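Local coordinates for protein soluble lytic murein transglycosylase (Pseudomonas aeruginosa, PDB 5OHU) that cleaves the glycan strands of peptidoglycan as a lytic transglycosylase, in both exolytic and endolytic fashion, at residues Asn406-Ser409 against Thr410-Met414; Tyr430-Ala433 against Arg434-Arg438. All blocks are in the same frame, centred on the assembly; numbering follows the deposited sequence.

Contact 1 (Asn406-Ser409 against Thr410-Met414); sequences NAAS and TRRAM
The guanidinium group of R412 lies flat against the first turn of its own helix: one face covers A408 O, 3.6 Å from the plane, and the CA of S409, both off-centre toward the rim. At the corner of the group NH1 comes within 3.4 Å of A408 CB, while NH2 passes alongside S409 CB. The other arginine, R411, behaves differently, for its guanidinium meets N406 O obliquely, and it is CD that touches that oxygen, at 3.1 Å. The fold of R412 comes from a bend at chi3 (-54°), which turns the end of the chain back along the helix toward A408.

These residues make the start of helix 408-418, with A407 as N-cap after helix 398-406. R411 N bonds to A407 O at 3.1 Å and is nearly straight, at 171°. The next two i+4 bonds, R412 N to A408 O and A413 N to S409 O, are both 2.8 Å long, each donor tilted out of the carbonyl plane. T410 OG1 reaches back instead, bonding to V404 O in the preceding helix.

Folding back lets R412 pair with two different carboxylates: NE forms a salt bridge with E428 of helix 422-433 and NH1 one with D91. The buried charge is thus compensated by two acids, and the shared guanidinium would be expected to favour the ionised form of both.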
loop_
_atom_site.group_PDB
_atom_site.type_symbol
_atom_site.label_atom_id
_atom_site.label_comp_id
_atom_site.label_asym_id
_atom_site.label_seq_id
_atom_site.Cartn_x
_atom_site.Cartn_y
_atom_site.Cartn_z
ATOM N N ASN A 406 -28.796 -3.596 -10.066
ATOM C CA ASN A 406 -29.958 -3.448 -9.193
ATOM C C ASN A 406 -29.598 -3.135 -7.747
ATOM O O ASN A 406 -30.465 -2.660 -7.001
ATOM C CB ASN A 406 -30.819 -4.719 -9.195
ATOM C CG ASN A 406 -31.826 -4.750 -10.332
ATOM O OD1 ASN A 406 -32.034 -3.756 -11.030
ATOM N ND2 ASN A 406 -32.459 -5.902 -10.520
ATOM N N ALA A 407 -28.362 -3.412 -7.327
ATOM C CA ALA A 407 -27.981 -3.194 -5.939
ATOM C C ALA A 407 -28.137 -1.724 -5.569
ATOM O O ALA A 407 -27.920 -0.830 -6.394
ATOM C CB ALA A 407 -26.545 -3.659 -5.705
ATOM N N ALA A 408 -28.543 -1.483 -4.316
ATOM C CA ALA A 408 -28.835 -0.125 -3.871
ATOM C C ALA A 408 -27.600 0.763 -3.943
ATOM O O ALA A 408 -27.691 1.935 -4.323
ATOM C CB ALA A 408 -29.388 -0.153 -2.449
ATOM N N SER A 409 -26.437 0.224 -3.585
ATOM C CA SER A 409 -25.198 0.993 -3.698
ATOM C C SER A 409 -24.959 1.465 -5.131
ATOM O O SER A 409 -24.579 2.620 -5.358
ATOM C CB SER A 409 -24.016 0.158 -3.206
ATOM O OG SER A 409 -24.251 -1.235 -3.364
ATOM N N THR A 410 -25.197 0.591 -6.110
ATOM C CA THR A 410 -24.994 0.957 -7.509
ATOM C C THR A 410 -25.931 2.087 -7.927
ATOM O O THR A 410 -25.496 3.099 -8.494
ATOM C CB THR A 410 -25.191 -0.280 -8.390
ATOM O OG1 THR A 410 -24.211 -1.270 -8.043
ATOM C CG2 THR A 410 -25.063 0.069 -9.865
ATOM N N ARG A 411 -27.228 1.930 -7.647
ATOM C CA ARG A 411 -28.191 2.978 -7.957
ATOM C C ARG A 411 -27.820 4.284 -7.270
ATOM O O ARG A 411 -27.871 5.355 -7.884
ATOM C CB ARG A 411 -29.588 2.522 -7.548
ATOM C CG ARG A 411 -30.124 1.386 -8.402
ATOM C CD ARG A 411 -30.908 0.388 -7.571
ATOM N NE ARG A 411 -32.227 0.899 -7.210
ATOM C CZ ARG A 411 -33.356 0.580 -7.837
ATOM N NH1 ARG A 411 -33.336 -0.263 -8.863
ATOM N NH2 ARG A 411 -34.505 1.102 -7.432
ATOM N N ARG A 412 -27.424 4.214 -5.997
ATOM C CA ARG A 412 -26.963 5.414 -5.315
ATOM C C ARG A 412 -25.745 6.003 -6.018
ATOM O O ARG A 412 -25.656 7.221 -6.203
ATOM C CB ARG A 412 -26.657 5.102 -3.845
ATOM C CG ARG A 412 -27.913 4.834 -2.988
ATOM C CD ARG A 412 -27.656 4.973 -1.469
ATOM N NE ARG A 412 -26.544 4.152 -0.992
ATOM C CZ ARG A 412 -26.662 2.888 -0.588
ATOM N NH1 ARG A 412 -27.851 2.293 -0.596
ATOM N NH2 ARG A 412 -25.590 2.212 -0.176
ATOM N N ALA A 413 -24.806 5.149 -6.442
ATOM C CA ALA A 413 -23.620 5.641 -7.140
ATOM C C ALA A 413 -23.986 6.240 -8.496
ATOM O O ALA A 413 -23.456 7.294 -8.881
ATOM C CB ALA A 413 -22.598 4.515 -7.300
ATOM N N MET A 414 -24.890 5.586 -9.232
ATOM C CA MET A 414 -25.367 6.141 -10.496
ATOM C C MET A 414 -25.919 7.546 -10.303
ATOM O O MET A 414 -25.523 8.486 -11.000
ATOM C CB MET A 414 -26.449 5.243 -11.099
ATOM C CG MET A 414 -25.990 3.874 -11.547
ATOM S SD MET A 414 -24.857 3.982 -12.931
ATOM C CE MET A 414 -24.730 2.257 -13.404
#

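Contact 2 (Tyr430-Ala433 against Arg434-Arg438); sequences YHAA and RLFDR
H431 and R434 are brought together by two torsion choices: the imidazole of H431 stands trans to its backbone N (chi1 -178°), and the R434 chain bends at both chi2 and chi3 to return along the helix. They meet in the helix-loop-helix connection where helix 422-433 gives way to the loop before helix 438-450. Here NH1 of R434 comes into the plane of the imidazole at its edge, while H431 ND1 sits over one face of the guanidinium, the two planes being 85° apart. ND1 and NH1 are 3.1 Å apart, yet the angle is too poor for a hydrogen bond.

The backbone pattern shifts here from i+4 to i+3: R434 N keeps a weak bond to Y430 O, but its better one goes to H431 O at 3.0 Å. L435 N follows with A432 O at 3.2 Å, and F436 N to A433 O is a weaker example. D437 then serves as N-cap of the next helix, and its own N is bonded to E440 OE1. The F436 side chain also touches L441 and Q444 of helix 438-450. One face of its ring receives A432 O, and its CZ lies 4.0 Å from A432 CB.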
loop_
_atom_site.group_PDB
_atom_site.type_symbol
_atom_site.label_atom_id
_atom_site.label_comp_id
_atom_site.label_asym_id
_atom_site.label_seq_id
_atom_site.Cartn_x
_atom_site.Cartn_y
_atom_site.Cartn_z
ATOM N N TYR A 430 -16.697 2.045 -4.324
ATOM C CA TYR A 430 -15.612 1.316 -3.665
ATOM C C TYR A 430 -16.111 0.533 -2.462
ATOM O O TYR A 430 -15.641 -0.579 -2.208
ATOM C CB TYR A 430 -14.506 2.274 -3.215
ATOM C CG TYR A 430 -13.739 2.942 -4.336
ATOM C CD1 TYR A 430 -13.880 2.526 -5.659
ATOM C CD2 TYR A 430 -12.872 3.993 -4.067
ATOM C CE1 TYR A 430 -13.180 3.149 -6.683
ATOM C CE2 TYR A 430 -12.163 4.616 -5.075
ATOM C CZ TYR A 430 -12.317 4.194 -6.380
ATOM O OH TYR A 430 -11.601 4.831 -7.365
ATOM N N HIS A 431 -17.028 1.113 -1.684
ATOM C CA HIS A 431 -17.566 0.393 -0.536
ATOM C C HIS A 431 -18.342 -0.835 -0.989
ATOM O O HIS A 431 -18.149 -1.932 -0.452
ATOM C CB HIS A 431 -18.435 1.320 0.318
ATOM C CG HIS A 431 -18.987 0.669 1.549
ATOM N ND1 HIS A 431 -18.203 0.352 2.639
ATOM C CD2 HIS A 431 -20.245 0.272 1.863
ATOM C CE1 HIS A 431 -18.955 -0.208 3.570
ATOM N NE2 HIS A 431 -20.197 -0.270 3.124
ATOM N N ALA A 432 -19.192 -0.674 -2.002
ATOM C CA ALA A 432 -19.928 -1.803 -2.560
ATOM C C ALA A 432 -18.989 -2.913 -3.025
ATOM O O ALA A 432 -19.273 -4.102 -2.828
ATOM C CB ALA A 432 -20.801 -1.327 -3.718
ATOM N N ALA A 433 -17.854 -2.545 -3.630
ATOM C CA ALA A 433 -16.926 -3.553 -4.127
ATOM C C ALA A 433 -16.354 -4.421 -3.012
ATOM O O ALA A 433 -15.926 -5.548 -3.285
ATOM C CB ALA A 433 -15.790 -2.888 -4.902
ATOM N N ARG A 434 -16.352 -3.934 -1.763
ATOM C CA ARG A 434 -15.754 -4.687 -0.664
ATOM C C ARG A 434 -16.508 -5.971 -0.345
ATOM O O ARG A 434 -15.989 -6.807 0.401
ATOM C CB ARG A 434 -15.645 -3.810 0.594
ATOM C CG ARG A 434 -14.537 -2.754 0.511
ATOM C CD ARG A 434 -15.030 -1.394 0.900
ATOM N NE ARG A 434 -14.816 -1.079 2.314
ATOM C CZ ARG A 434 -14.943 0.139 2.841
ATOM N NH1 ARG A 434 -15.277 1.165 2.066
ATOM N NH2 ARG A 434 -14.726 0.317 4.139
ATOM N N LEU A 435 -17.711 -6.158 -0.878
ATOM C CA LEU A 435 -18.443 -7.393 -0.650
ATOM C C LEU A 435 -18.771 -8.169 -1.918
ATOM O O LEU A 435 -19.221 -9.314 -1.811
ATOM C CB LEU A 435 -19.749 -7.112 0.110
ATOM C CG LEU A 435 -19.618 -6.379 1.449
ATOM C CD1 LEU A 435 -20.990 -5.968 1.957
ATOM C CD2 LEU A 435 -18.887 -7.229 2.487
ATOM N N PHE A 436 -18.561 -7.601 -3.103
ATOM C CA PHE A 436 -18.908 -8.297 -4.335
ATOM C C PHE A 436 -18.024 -9.527 -4.543
ATOM O O PHE A 436 -16.858 -9.561 -4.134
ATOM C CB PHE A 436 -18.765 -7.364 -5.542
ATOM C CG PHE A 436 -19.858 -6.342 -5.666
ATOM C CD1 PHE A 436 -20.965 -6.373 -4.825
ATOM C CD2 PHE A 436 -19.785 -5.359 -6.645
ATOM C CE1 PHE A 436 -21.980 -5.431 -4.959
ATOM C CE2 PHE A 436 -20.793 -4.412 -6.786
ATOM C CZ PHE A 436 -21.893 -4.447 -5.940
ATOM N N ASP A 437 -18.587 -10.546 -5.196
ATOM C CA ASP A 437 -17.784 -11.697 -5.581
ATOM C C ASP A 437 -17.181 -11.465 -6.971
ATOM O O ASP A 437 -17.351 -10.403 -7.578
ATOM C CB ASP A 437 -18.599 -12.997 -5.495
ATOM C CG ASP A 437 -19.685 -13.111 -6.557
ATOM O OD1 ASP A 437 -19.833 -12.208 -7.400
ATOM O OD2 ASP A 437 -20.394 -14.142 -6.556
ATOM N N ARG A 438 -16.477 -12.479 -7.483
ATOM C CA ARG A 438 -15.662 -12.300 -8.683
ATOM C C ARG A 438 -16.510 -11.895 -9.881
ATOM O O ARG A 438 -16.189 -10.928 -10.581
ATOM C CB ARG A 438 -14.875 -13.576 -8.986
ATOM C CG ARG A 438 -13.804 -13.393 -10.065
ATOM C CD ARG A 438 -12.878 -14.598 -10.153
ATOM N NE ARG A 438 -11.798 -14.391 -11.115
ATOM C CZ ARG A 438 -11.869 -14.725 -12.400
ATOM N NH1 ARG A 438 -12.973 -15.282 -12.879
ATOM N NH2 ARG A 438 -10.839 -14.501 -13.207
#

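Contact 1 opens helix 408-418 and contact 2 closes the next helix, 422-433, so the two illustrate how a pair of successive helices can meet, the start of one against the end of the other. Their centres are 12 Å apart, and they touch where S409 OG meets A432 CB at 3.5 Å. E428, the salt-bridge partner of R412, also belongs to the helix of contact 2. The loop between helices 79-88 and 95-108 attends both: D91 meets A408 and R412, L92 meets R412, and P93 meets H431. All four segments belong to the L domain of the Slt family, and the contacts between them join helices 408-418 and 422-433.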